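Local coordinates for putative iron-uptake ABC transport system,periplasmic iron-binding protein (Campylobacter jejuni, PDB 3E13) that binds ferric iron in the periplasm and probably delivers it to an ABC transporter for uptake into the cell, at residues I238-S243 with A249-M254; E66-G71 with K94-I99; A149-N154 with K158-W163; I134-A139 with K310-V315. One frame throughout, in Å; residues are numbered along the deposited sequence.

Interaction 1 (I238-S243 with A249-M254); sequences IAMTKS and AAKKFM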
loop_
_atom_site.group_PDB
_atom_site.type_symbol
_atom_site.label_atom_id
_atom_site.label_comp_id
_atom_site.label_asym_id
_atom_site.label_seq_id
_atom_site.Cartn_x
_atom_site.Cartn_y
_atom_site.Cartn_z
ATOM N N ILE A 238 1.139 8.257 7.404
ATOM C CA ILE A 238 0.502 8.707 8.642
ATOM C C ILE A 238 0.407 10.225 8.656
ATOM O O ILE A 238 1.215 10.929 8.062
ATOM C CB ILE A 238 1.284 8.188 9.905
ATOM C CG1 ILE A 238 0.522 8.411 11.222
ATOM C CG2 ILE A 238 2.665 8.812 9.979
ATOM C CD1 ILE A 238 1.007 7.594 12.375
ATOM N N ALA A 239 -0.655 10.707 9.281
ATOM C CA ALA A 239 -0.970 12.124 9.390
ATOM C C ALA A 239 -1.683 12.418 10.716
ATOM O O ALA A 239 -2.400 11.543 11.242
ATOM C CB ALA A 239 -1.938 12.541 8.284
ATOM N N MET A 240 -1.467 13.627 11.237
ATOM C CA MET A 240 -2.283 14.197 12.299
ATOM C C MET A 240 -3.522 14.832 11.713
ATOM O O MET A 240 -3.447 15.532 10.746
ATOM C CB MET A 240 -1.471 15.227 13.070
ATOM C CG MET A 240 -2.195 15.669 14.384
ATOM S SD MET A 240 -1.244 16.816 15.356
ATOM C CE MET A 240 -1.301 18.133 14.445
ATOM N N THR A 241 -4.657 14.576 12.320
ATOM C CA THR A 241 -5.905 15.195 11.875
ATOM C C THR A 241 -6.051 16.615 12.405
ATOM O O THR A 241 -5.576 16.938 13.505
ATOM C CB THR A 241 -7.102 14.374 12.290
ATOM O OG1 THR A 241 -7.055 14.111 13.701
ATOM C CG2 THR A 241 -7.078 13.026 11.639
ATOM N N LYS A 242 -6.732 17.447 11.623
ATOM C CA LYS A 242 -7.029 18.814 12.030
ATOM C C LYS A 242 -7.890 18.802 13.322
ATOM O O LYS A 242 -7.837 19.745 14.113
ATOM C CB LYS A 242 -7.786 19.520 10.884
ATOM C CG LYS A 242 -8.118 20.955 11.103
ATOM C CD LYS A 242 -8.618 21.573 9.808
ATOM C CE LYS A 242 -7.567 21.792 8.740
ATOM N NZ LYS A 242 -8.319 22.285 7.487
ATOM N N SER A 243 -8.611 17.712 13.548
ATOM C CA SER A 243 -9.495 17.554 14.702
ATOM C C SER A 243 -8.764 17.175 15.976
ATOM O O SER A 243 -9.336 17.216 17.065
ATOM C CB SER A 243 -10.531 16.461 14.431
ATOM O OG SER A 243 -9.944 15.178 14.223
ATOM N N ALA A 249 0.619 13.777 21.864
ATOM C CA ALA A 249 0.620 12.337 21.743
ATOM C C ALA A 249 0.671 11.932 20.263
ATOM O O ALA A 249 1.326 10.982 19.897
ATOM C CB ALA A 249 -0.629 11.772 22.405
ATOM N N ALA A 250 -0.021 12.663 19.397
ATOM C CA ALA A 250 -0.070 12.349 18.002
ATOM C C ALA A 250 1.334 12.456 17.379
ATOM O O ALA A 250 1.765 11.556 16.682
ATOM C CB ALA A 250 -1.052 13.248 17.291
ATOM N N LYS A 251 2.023 13.526 17.703
ATOM C CA LYS A 251 3.360 13.793 17.195
ATOM C C LYS A 251 4.318 12.749 17.731
ATOM O O LYS A 251 5.175 12.245 16.977
ATOM C CB LYS A 251 3.789 15.239 17.492
ATOM C CG LYS A 251 2.935 16.254 16.788
ATOM C CD LYS A 251 3.283 17.683 17.081
ATOM C CE LYS A 251 2.171 18.606 16.625
ATOM N NZ LYS A 251 2.456 20.045 17.112
ATOM N N LYS A 252 4.162 12.377 19.002
ATOM C CA LYS A 252 4.986 11.339 19.617
ATOM C C LYS A 252 4.803 10.005 18.900
ATOM O O LYS A 252 5.778 9.278 18.625
ATOM C CB LYS A 252 4.636 11.199 21.101
ATOM C CG LYS A 252 5.285 12.245 21.983
ATOM C CD LYS A 252 4.944 11.957 23.474
ATOM C CE LYS A 252 5.805 12.808 24.410
ATOM N NZ LYS A 252 5.888 14.251 23.866
ATOM N N PHE A 253 3.563 9.704 18.572
ATOM C CA PHE A 253 3.250 8.470 17.880
ATOM C C PHE A 253 3.853 8.444 16.475
ATOM O O PHE A 253 4.383 7.405 16.054
ATOM C CB PHE A 253 1.713 8.194 17.817
ATOM C CG PHE A 253 1.407 6.862 17.298
ATOM C CD1 PHE A 253 1.445 5.746 18.111
ATOM C CD2 PHE A 253 1.128 6.685 15.951
ATOM C CE1 PHE A 253 1.214 4.461 17.591
ATOM C CE2 PHE A 253 0.886 5.424 15.437
ATOM C CZ PHE A 253 0.934 4.327 16.256
ATOM N N MET A 254 3.738 9.559 15.747
ATOM C CA MET A 254 4.260 9.668 14.390
ATOM C C MET A 254 5.801 9.422 14.442
ATOM O O MET A 254 6.325 8.622 13.653
ATOM C CB MET A 254 3.893 11.037 13.825
ATOM C CG MET A 254 2.413 11.159 13.519
ATOM S SD MET A 254 1.898 12.827 13.199
ATOM C CE MET A 254 2.477 13.053 11.539
#

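Interaction 2 (E66-G71 with K94-I99); sequences EAKNLG and KEWFAI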
loop_
_atom_site.group_PDB
_atom_site.type_symbol
_atom_site.label_atom_id
_atom_site.label_comp_id
_atom_site.label_asym_id
_atom_site.label_seq_id
_atom_site.Cartn_x
_atom_site.Cartn_y
_atom_site.Cartn_z
ATOM N N GLU A 66 -5.933 12.496 -0.469
ATOM C CA GLU A 66 -7.402 12.752 -0.480
ATOM C C GLU A 66 -7.785 13.440 0.822
ATOM O O GLU A 66 -8.517 14.441 0.817
ATOM C CB GLU A 66 -8.229 11.466 -0.592
ATOM C CG GLU A 66 -8.245 10.830 -1.959
ATOM C CD GLU A 66 -8.964 9.505 -2.016
ATOM O OE1 GLU A 66 -9.829 9.373 -2.936
ATOM O OE2 GLU A 66 -8.714 8.581 -1.180
ATOM N N ALA A 67 -7.315 12.894 1.940
ATOM C CA ALA A 67 -7.604 13.473 3.232
ATOM C C ALA A 67 -7.062 14.896 3.362
ATOM O O ALA A 67 -7.737 15.810 3.833
ATOM C CB ALA A 67 -7.127 12.534 4.346
ATOM N N LYS A 68 -5.843 15.114 2.895
ATOM C CA LYS A 68 -5.267 16.414 2.870
ATOM C C LYS A 68 -6.135 17.394 2.086
ATOM O O LYS A 68 -6.441 18.493 2.567
ATOM C CB LYS A 68 -3.869 16.368 2.226
ATOM C CG LYS A 68 -3.220 17.734 2.162
ATOM C CD LYS A 68 -1.898 17.660 1.374
ATOM C CE LYS A 68 -1.260 19.016 1.325
ATOM N NZ LYS A 68 -0.102 19.103 0.397
ATOM N N ASN A 69 -6.551 16.960 0.906
ATOM C CA ASN A 69 -7.251 17.845 -0.002
ATOM C C ASN A 69 -8.701 18.038 0.393
ATOM O O ASN A 69 -9.304 18.982 -0.081
ATOM C CB ASN A 69 -7.141 17.370 -1.439
ATOM C CG ASN A 69 -5.702 17.431 -1.950
ATOM O OD1 ASN A 69 -4.866 18.170 -1.417
ATOM N ND2 ASN A 69 -5.407 16.594 -2.949
ATOM N N LEU A 70 -9.232 17.168 1.253
ATOM C CA LEU A 70 -10.554 17.381 1.890
ATOM C C LEU A 70 -10.472 18.307 3.139
ATOM O O LEU A 70 -11.474 18.525 3.859
ATOM C CB LEU A 70 -11.167 16.032 2.240
ATOM C CG LEU A 70 -11.718 15.274 1.044
ATOM C CD1 LEU A 70 -12.024 13.847 1.367
ATOM C CD2 LEU A 70 -13.017 15.991 0.537
ATOM N N GLY A 71 -9.282 18.787 3.456
ATOM C CA GLY A 71 -9.075 19.730 4.546
ATOM C C GLY A 71 -9.048 19.084 5.929
ATOM O O GLY A 71 -9.331 19.725 6.952
ATOM N N LYS A 94 3.871 19.140 4.843
ATOM C CA LYS A 94 4.039 18.549 6.164
ATOM C C LYS A 94 2.753 17.961 6.764
ATOM O O LYS A 94 2.656 17.826 7.967
ATOM C CB LYS A 94 4.640 19.552 7.141
ATOM C CG LYS A 94 5.986 20.119 6.694
ATOM C CD LYS A 94 6.518 21.024 7.773
ATOM C CE LYS A 94 7.472 22.083 7.260
ATOM N NZ LYS A 94 7.653 23.061 8.395
ATOM N N GLU A 95 1.833 17.530 5.921
ATOM C CA GLU A 95 0.579 16.958 6.418
ATOM C C GLU A 95 0.530 15.440 6.366
ATOM O O GLU A 95 -0.365 14.869 6.971
ATOM C CB GLU A 95 -0.658 17.582 5.729
ATOM C CG GLU A 95 -0.711 19.075 5.964
ATOM C CD GLU A 95 -2.036 19.720 5.581
ATOM O OE1 GLU A 95 -2.090 20.978 5.623
ATOM O OE2 GLU A 95 -3.006 18.980 5.317
ATOM N N TRP A 96 1.454 14.781 5.668
ATOM C CA TRP A 96 1.461 13.318 5.609
ATOM C C TRP A 96 2.900 12.856 5.479
ATOM O O TRP A 96 3.708 13.580 4.957
ATOM C CB TRP A 96 0.595 12.722 4.491
ATOM C CG TRP A 96 0.902 13.179 3.126
ATOM C CD1 TRP A 96 0.222 14.113 2.435
ATOM C CD2 TRP A 96 1.980 12.745 2.272
ATOM N NE1 TRP A 96 0.798 14.308 1.202
ATOM C CE2 TRP A 96 1.889 13.486 1.079
ATOM C CE3 TRP A 96 2.999 11.798 2.391
ATOM C CZ2 TRP A 96 2.790 13.333 0.030
ATOM C CZ3 TRP A 96 3.890 11.641 1.351
ATOM C CH2 TRP A 96 3.780 12.396 0.189
ATOM N N PHE A 97 3.151 11.648 5.959
ATOM C CA PHE A 97 4.554 11.137 6.120
ATOM C C PHE A 97 4.546 9.626 5.908
ATOM O O PHE A 97 3.712 8.914 6.489
ATOM C CB PHE A 97 5.032 11.402 7.523
ATOM C CG PHE A 97 5.069 12.857 7.860
ATOM C CD1 PHE A 97 3.923 13.459 8.383
ATOM C CD2 PHE A 97 6.214 13.611 7.687
ATOM C CE1 PHE A 97 3.899 14.842 8.654
ATOM C CE2 PHE A 97 6.203 14.992 8.043
ATOM C CZ PHE A 97 5.025 15.590 8.485
ATOM N N ALA A 98 5.456 9.094 5.095
ATOM C CA ALA A 98 5.480 7.650 4.871
ATOM C C ALA A 98 6.076 6.967 6.107
ATOM O O ALA A 98 7.049 7.506 6.731
ATOM C CB ALA A 98 6.331 7.301 3.680
ATOM N N ILE A 99 5.557 5.801 6.432
ATOM C CA ILE A 99 6.126 4.918 7.466
ATOM C C ILE A 99 6.761 3.656 6.856
ATOM O O ILE A 99 7.629 3.045 7.483
ATOM C CB ILE A 99 5.126 4.556 8.565
ATOM C CG1 ILE A 99 3.924 3.784 8.043
ATOM C CG2 ILE A 99 4.672 5.805 9.239
ATOM C CD1 ILE A 99 3.119 3.114 9.156
HETATM O O HOH W 1 -5.758 19.097 5.214
#

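Interaction 3 (A149-N154 with K158-W163); sequences ASIIAN and KEAKAW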
loop_
_atom_site.group_PDB
_atom_site.type_symbol
_atom_site.label_atom_id
_atom_site.label_comp_id
_atom_site.label_asym_id
_atom_site.label_seq_id
_atom_site.Cartn_x
_atom_site.Cartn_y
_atom_site.Cartn_z
ATOM N N ALA A 149 -3.610 5.372 -11.160
ATOM C CA ALA A 149 -3.140 6.759 -11.090
ATOM C C ALA A 149 -1.680 6.878 -11.540
ATOM O O ALA A 149 -1.325 7.827 -12.224
ATOM C CB ALA A 149 -3.331 7.317 -9.714
ATOM N N SER A 150 -0.864 5.905 -11.164
ATOM C CA SER A 150 0.543 5.898 -11.617
ATOM C C SER A 150 0.688 5.711 -13.111
ATOM O O SER A 150 1.629 6.255 -13.732
ATOM C CB SER A 150 1.392 4.849 -10.872
ATOM O OG SER A 150 1.234 3.537 -11.320
ATOM N N ILE A 151 -0.186 4.904 -13.701
ATOM C CA ILE A 151 -0.198 4.715 -15.160
ATOM C C ILE A 151 -0.630 6.006 -15.882
ATOM O O ILE A 151 -0.077 6.382 -16.927
ATOM C CB ILE A 151 -1.054 3.510 -15.498
ATOM C CG1 ILE A 151 -0.381 2.244 -14.957
ATOM C CG2 ILE A 151 -1.239 3.371 -16.982
ATOM C CD1 ILE A 151 -1.299 0.981 -14.992
ATOM N N ILE A 152 -1.659 6.691 -15.354
ATOM C CA ILE A 152 -2.027 7.998 -15.870
ATOM C C ILE A 152 -0.820 8.922 -15.821
ATOM O O ILE A 152 -0.483 9.610 -16.784
ATOM C CB ILE A 152 -3.213 8.640 -15.129
ATOM C CG1 ILE A 152 -4.474 7.799 -15.256
ATOM C CG2 ILE A 152 -3.438 10.038 -15.668
ATOM C CD1 ILE A 152 -5.589 8.193 -14.274
ATOM N N ALA A 153 -0.174 8.975 -14.671
ATOM C CA ALA A 153 0.918 9.909 -14.491
ATOM C C ALA A 153 2.093 9.614 -15.453
ATOM O O ALA A 153 2.729 10.556 -15.972
ATOM C CB ALA A 153 1.392 9.900 -13.049
ATOM N N ASN A 154 2.348 8.340 -15.720
ATOM C CA ASN A 154 3.496 7.949 -16.512
ATOM C C ASN A 154 3.176 7.916 -18.030
ATOM O O ASN A 154 3.975 8.416 -18.844
ATOM C CB ASN A 154 4.023 6.590 -16.083
ATOM C CG ASN A 154 4.953 6.680 -14.927
ATOM O OD1 ASN A 154 5.950 7.454 -14.971
ATOM N ND2 ASN A 154 4.664 5.932 -13.859
ATOM N N LYS A 158 -5.185 7.971 -21.901
ATOM C CA LYS A 158 -5.701 7.047 -22.907
ATOM C C LYS A 158 -5.062 5.699 -22.749
ATOM O O LYS A 158 -5.749 4.661 -22.828
ATOM C CB LYS A 158 -5.568 7.613 -24.349
ATOM C CG LYS A 158 -6.397 8.881 -24.569
ATOM C CD LYS A 158 -6.318 9.371 -25.992
ATOM C CE LYS A 158 -7.133 10.580 -26.217
ATOM N NZ LYS A 158 -8.619 10.346 -25.902
ATOM N N GLU A 159 -3.769 5.635 -22.463
ATOM C CA GLU A 159 -3.190 4.351 -22.113
ATOM C C GLU A 159 -3.839 3.806 -20.841
ATOM O O GLU A 159 -4.155 2.665 -20.783
ATOM C CB GLU A 159 -1.689 4.475 -21.865
ATOM C CG GLU A 159 -0.991 3.268 -21.249
ATOM C CD GLU A 159 -1.141 1.981 -22.035
ATOM O OE1 GLU A 159 -1.156 0.895 -21.386
ATOM O OE2 GLU A 159 -1.287 2.058 -23.280
ATOM N N ALA A 160 -4.065 4.660 -19.848
ATOM C CA ALA A 160 -4.749 4.235 -18.612
ATOM C C ALA A 160 -6.102 3.595 -18.861
ATOM O O ALA A 160 -6.398 2.549 -18.279
ATOM C CB ALA A 160 -4.884 5.393 -17.613
ATOM N N LYS A 161 -6.921 4.191 -19.728
ATOM C CA LYS A 161 -8.259 3.663 -19.963
ATOM C C LYS A 161 -8.135 2.361 -20.711
ATOM O O LYS A 161 -8.826 1.406 -20.406
ATOM C CB LYS A 161 -9.115 4.647 -20.742
ATOM C CG LYS A 161 -10.531 4.181 -20.896
ATOM C CD LYS A 161 -11.369 5.243 -21.571
ATOM C CE LYS A 161 -12.738 4.685 -21.901
ATOM N NZ LYS A 161 -13.563 5.702 -22.633
ATOM N N ALA A 162 -7.265 2.303 -21.721
ATOM C CA ALA A 162 -7.073 1.067 -22.454
ATOM C C ALA A 162 -6.577 -0.078 -21.538
ATOM O O ALA A 162 -7.007 -1.230 -21.683
ATOM C CB ALA A 162 -6.146 1.289 -23.578
ATOM N N TRP A 163 -5.676 0.265 -20.621
ATOM C CA TRP A 163 -5.177 -0.690 -19.635
ATOM C C TRP A 163 -6.278 -1.214 -18.742
ATOM O O TRP A 163 -6.418 -2.432 -18.602
ATOM C CB TRP A 163 -4.089 -0.056 -18.791
ATOM C CG TRP A 163 -3.487 -1.000 -17.813
ATOM C CD1 TRP A 163 -2.474 -1.908 -18.042
ATOM C CD2 TRP A 163 -3.809 -1.100 -16.445
ATOM N NE1 TRP A 163 -2.169 -2.577 -16.886
ATOM C CE2 TRP A 163 -2.978 -2.110 -15.880
ATOM C CE3 TRP A 163 -4.763 -0.480 -15.616
ATOM C CZ2 TRP A 163 -3.049 -2.455 -14.529
ATOM C CZ3 TRP A 163 -4.830 -0.844 -14.290
ATOM C CH2 TRP A 163 -3.995 -1.819 -13.760
#

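Interaction 4 (I134-A139 with K310-V315); sequences IVMRSA and KIYDEV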
loop_
_atom_site.group_PDB
_atom_site.type_symbol
_atom_site.label_atom_id
_atom_site.label_comp_id
_atom_site.label_asym_id
_atom_site.label_seq_id
_atom_site.Cartn_x
_atom_site.Cartn_y
_atom_site.Cartn_z
ATOM N N ILE A 134 -5.389 -13.527 -15.608
ATOM C CA ILE A 134 -4.994 -12.498 -14.618
ATOM C C ILE A 134 -6.012 -12.444 -13.499
ATOM O O ILE A 134 -7.207 -12.566 -13.750
ATOM C CB ILE A 134 -4.947 -11.118 -15.292
ATOM C CG1 ILE A 134 -4.130 -11.146 -16.581
ATOM C CG2 ILE A 134 -4.446 -10.041 -14.318
ATOM C CD1 ILE A 134 -2.782 -11.504 -16.387
ATOM N N VAL A 135 -5.575 -12.197 -12.254
ATOM C CA VAL A 135 -6.483 -11.819 -11.176
ATOM C C VAL A 135 -5.991 -10.523 -10.495
ATOM O O VAL A 135 -4.786 -10.306 -10.326
ATOM C CB VAL A 135 -6.691 -12.950 -10.113
ATOM C CG1 VAL A 135 -7.541 -14.081 -10.711
ATOM C CG2 VAL A 135 -5.370 -13.533 -9.645
ATOM N N MET A 136 -6.946 -9.701 -10.091
ATOM C CA MET A 136 -6.692 -8.469 -9.396
ATOM C C MET A 136 -7.903 -8.197 -8.554
ATOM O O MET A 136 -9.021 -8.498 -8.959
ATOM C CB MET A 136 -6.462 -7.320 -10.372
ATOM C CG MET A 136 -6.000 -6.031 -9.680
ATOM S SD MET A 136 -5.559 -4.730 -10.868
ATOM C CE MET A 136 -7.087 -3.882 -11.009
ATOM N N ARG A 137 -7.671 -7.609 -7.397
ATOM C CA ARG A 137 -8.755 -7.176 -6.525
ATOM C C ARG A 137 -9.535 -5.998 -7.103
ATOM O O ARG A 137 -9.190 -5.410 -8.145
ATOM C CB ARG A 137 -8.204 -6.811 -5.185
ATOM C CG ARG A 137 -7.457 -5.512 -5.113
ATOM C CD ARG A 137 -6.742 -5.313 -3.844
ATOM N NE ARG A 137 -7.632 -5.277 -2.682
ATOM C CZ ARG A 137 -7.242 -5.402 -1.418
ATOM N NH1 ARG A 137 -5.958 -5.621 -1.098
ATOM N NH2 ARG A 137 -8.124 -5.339 -0.453
ATOM N N SER A 138 -10.593 -5.635 -6.379
ATOM C CA SER A 138 -11.477 -4.577 -6.834
ATOM C C SER A 138 -10.748 -3.312 -7.229
ATOM O O SER A 138 -9.767 -2.926 -6.616
ATOM C CB SER A 138 -12.457 -4.219 -5.726
ATOM O OG SER A 138 -13.425 -3.291 -6.224
ATOM N N ALA A 139 -11.279 -2.667 -8.252
ATOM C CA ALA A 139 -10.872 -1.317 -8.637
ATOM C C ALA A 139 -11.087 -0.272 -7.559
ATOM O O ALA A 139 -10.465 0.799 -7.588
ATOM C CB ALA A 139 -11.646 -0.901 -9.905
ATOM N N LYS A 310 -12.595 7.617 -12.054
ATOM C CA LYS A 310 -13.517 7.795 -13.183
ATOM C C LYS A 310 -13.230 6.804 -14.297
ATOM O O LYS A 310 -14.138 6.265 -14.895
ATOM C CB LYS A 310 -13.469 9.226 -13.672
ATOM C CG LYS A 310 -14.265 10.146 -12.788
ATOM C CD LYS A 310 -13.921 11.564 -13.071
ATOM C CE LYS A 310 -14.858 12.511 -12.330
ATOM N NZ LYS A 310 -14.475 13.928 -12.475
ATOM N N ILE A 311 -11.956 6.553 -14.576
ATOM C CA ILE A 311 -11.626 5.577 -15.581
ATOM C C ILE A 311 -12.048 4.186 -15.226
ATOM O O ILE A 311 -12.638 3.490 -16.070
ATOM C CB ILE A 311 -10.129 5.647 -15.910
ATOM C CG1 ILE A 311 -9.817 6.955 -16.612
ATOM C CG2 ILE A 311 -9.647 4.418 -16.757
ATOM C CD1 ILE A 311 -8.301 7.120 -16.969
ATOM N N TYR A 312 -11.798 3.732 -13.995
ATOM C CA TYR A 312 -12.227 2.414 -13.647
ATOM C C TYR A 312 -13.773 2.329 -13.753
ATOM O O TYR A 312 -14.283 1.298 -14.205
ATOM C CB TYR A 312 -11.819 2.093 -12.217
ATOM C CG TYR A 312 -10.426 1.518 -12.026
ATOM C CD1 TYR A 312 -9.615 1.962 -10.976
ATOM C CD2 TYR A 312 -9.962 0.471 -12.792
ATOM C CE1 TYR A 312 -8.350 1.385 -10.744
ATOM C CE2 TYR A 312 -8.678 -0.093 -12.559
ATOM C CZ TYR A 312 -7.905 0.361 -11.547
ATOM O OH TYR A 312 -6.677 -0.240 -11.309
ATOM N N ASP A 313 -14.472 3.364 -13.301
ATOM C CA ASP A 313 -15.948 3.390 -13.289
ATOM C C ASP A 313 -16.434 3.287 -14.754
ATOM O O ASP A 313 -17.368 2.541 -15.048
ATOM C CB ASP A 313 -16.507 4.690 -12.650
ATOM C CG ASP A 313 -16.463 4.741 -11.114
ATOM O OD1 ASP A 313 -16.052 3.778 -10.404
ATOM O OD2 ASP A 313 -16.834 5.794 -10.496
ATOM N N GLU A 314 -15.769 4.010 -15.661
ATOM C CA GLU A 314 -16.135 4.118 -17.086
ATOM C C GLU A 314 -16.015 2.823 -17.844
ATOM O O GLU A 314 -16.876 2.535 -18.677
ATOM C CB GLU A 314 -15.244 5.122 -17.832
ATOM C CG GLU A 314 -15.444 6.578 -17.500
ATOM C CD GLU A 314 -14.340 7.480 -18.052
ATOM O OE1 GLU A 314 -13.653 7.122 -19.052
ATOM O OE2 GLU A 314 -14.131 8.562 -17.461
ATOM N N VAL A 315 -14.971 2.033 -17.557
ATOM C CA VAL A 315 -14.752 0.788 -18.276
ATOM C C VAL A 315 -15.551 -0.405 -17.710
ATOM O O VAL A 315 -15.563 -1.459 -18.315
ATOM C CB VAL A 315 -13.219 0.449 -18.407
ATOM C CG1 VAL A 315 -12.465 1.645 -18.962
ATOM C CG2 VAL A 315 -12.634 -0.080 -17.090
#

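Interaction 1 (I238-S243 with A249-M254)
Ile-238, Met-240 and Met-254 carry the packing between strand 233-241 and helix 247-257, a worked example of how branched and flexible apolar chains share the space between a sheet and the helix laid on it. The local axes run antiparallel, 177° apart, with a closest approach of 8.9 Å. At the tight end the CD1 methyl of Ile-238 meets the ring of Phe-253 at its edge and in its plane, 3.7 Å from CD2, the two side chains crossing at about a right angle. The same methyl lies 4.0 Å from Met-254 CG and so serves two neighbours one helical position apart. Met-254 bends at its last torsion (chi3 77°), which places the thioether against the strand: SD is 4.1 Å from Met-240 CB, and CE is 4.2 Å from Ala-239 CA. Further along, Met-240 CG rests 4.0 Å from Ala-250 CB, a small residue that lets the methionine come close to the helix. Ile-55 of strand 55-58 adds to the packing, touching Ile-238, Ala-250 and Met-254, while Phe-22 meets Phe-253 edge to face.

The other side is looser. Lys-251 is partly exposed, and its extended chain crosses Met-240 with only methylene carbon in contact, CE lying 4.1 Å from SD; both residues also touch Val-76. The gradient from packed ring and methyl to a lysine at the margin is that of an amphipathic helix on the central sheet, the layered alpha/beta architecture of periplasmic solute-binding proteins.

Interaction 2 (E66-G71 with K94-I99)
The indole of Trp-96 and the carboxylate of Glu-95 are the flat groups that meet Lys-68. The lysine reaches the indole at an edge and near the ring plane, with its CD 4.3 Å from Trp-96 CD1, rather than over a face; the tryptophan side chain also touches Ile-61, Leu-64 and Thr-65 of the same helix and Ile-235 of the sheet. The contact illustrates how, in the alpha/beta fold of a periplasmic binding protein, the end of a helix is fitted to the loop leading into a strand. Helix 61-69 closes in a Schellman motif, Gly-71 taking positive phi (79°) and its N bonding back to Lys-68 O.

Lys-68 and Glu-95 have opposite charges but do not form a salt bridge with each other: NZ stays 5.7 Å from OE2, and it is the aliphatic CG that comes within 3.4 Å of that oxygen. The lysine chain is fully extended, with CG pointing opposite the backbone N (chi1 179°), and this carries NZ past Glu-95 to salt bridges with Asp-91 and Asp-93. Asp-91 also accepts a bond from the backbone N of Glu-95, tying the loop to the same cluster.

Water links what the side chains leave apart. One molecule lies 2.8 Å from Lys-68 O and 2.8 Å from Glu-95 OE2, placed to donate to each, although more acceptors surround it than it has protons.

Interaction 3 (A149-N154 with K158-W163)
Ile-151, Ile-152, Ala-160 and Trp-163 form the interface of a helical hairpin in which helix 142-155 turns almost at once into helix 157-170. The short segments lie 8.3 Å apart at closest approach and make an angle of 144°, antiparallel but splayed. Here the small Ala-160 faces Ile-151 and Ile-152 of the other helix, an example of how one short side chain can receive two large ones.

The aromatic contact is a CH-pi interaction. Ile-151 CD1 stands over one face of the Trp-163 indole, 3.6 Å from the centroid of the six-membered ring and 12° off its normal, the side chains crossing at about a right angle. The isoleucine gets there because its CG1 lies beside the backbone N and the chain then extends (chi2 169°), pushing the terminal methyl toward the second helix.

Apolar contacts flank this methyl-on-ring contact. The other branch of Ile-151, CG2, lies 4.0 Å from Ala-160 CA, and at the margin it comes 4.3 Å from the CG methylene of Glu-159. Ile-152 also touches Glu-307 and Ala-160 touches Ile-311, so helix 305-315 packs against both helices.

Two polar groups have partners of their own. The indole NE1 of Trp-163 is hydrogen-bonded to Tyr-122 O, which helps to fix the ring beneath the isoleucine. Within helix 142-155, which also carries the iron ligand Tyr-143, Asn-154 ND2 is hydrogen-bonded to Asp-294 OD1 and, weakly, to Ser-150 O. Packing is tightest where Ile-152 CG1 presses on Ala-160 CB, at 3.4 Å.

Interaction 4 (I134-A139 with K310-V315)
Ala-139 and Met-136 approach Tyr-312 at two different parts of its side chain. The methyl CB of Ala-139 lies over one face of the ring, 3.4 Å from CG and displaced from the centre toward the rim, a CH-pi contact 19° off the ring normal. Met-136 comes from the opposite direction, and its CE ends 3.7 Å from OH.

The next shell helps to hold these groups in place. Tyr-312 projects from helix 305-315 with CG beside its backbone N (chi1 -87°), and its hydroxyl donates a hydrogen bond to Ser-144 O in helix 142-155. Ser-144 OG is in turn bonded to Ser-138 O, so one residue holds both the phenol and the backbone that presents Ala-139. Phe-317 packs edge to face with the tyrosine ring and also touches Ala-139.

Ser-144 follows the iron ligand Tyr-143, yet the contact itself stands back from the metal. Its chemistry is that of a buried phenol whose apolar ring and polar tip are served separately: one ring face takes the Ala-139 methyl, while the hydroxyl bonds to a main-chain carbonyl, so the side chain joins strand end, helix 142-155 and C-terminal helix without leaving its hydroxyl unpaired.

Overall arrangement
Interactions 1, 3 and 4 are buried and essentially apolar, whereas interaction 2 is partly buried and uses charge and water. Interactions 1 and 2 share one lobe and neighbouring strands, 233-241 and 97-109: Ile-238 N probably bonds to Phe-97 O, and Lys-242 NZ to Gly-71 O. Interactions 3 and 4 form a second pair, centres 12 Å apart, joined through helices 142-155 and 305-315; Tyr-312 OH packs 3.6 Å from Trp-163 CZ3. Interactions 1 and 4 lie on opposite sides of the chain's centre, though both reach the same sheet. Interaction 1 is mainly methionine and aliphatic packing with a methyl at a ring edge; in interactions 3 and 4 a methyl lies over a ring face.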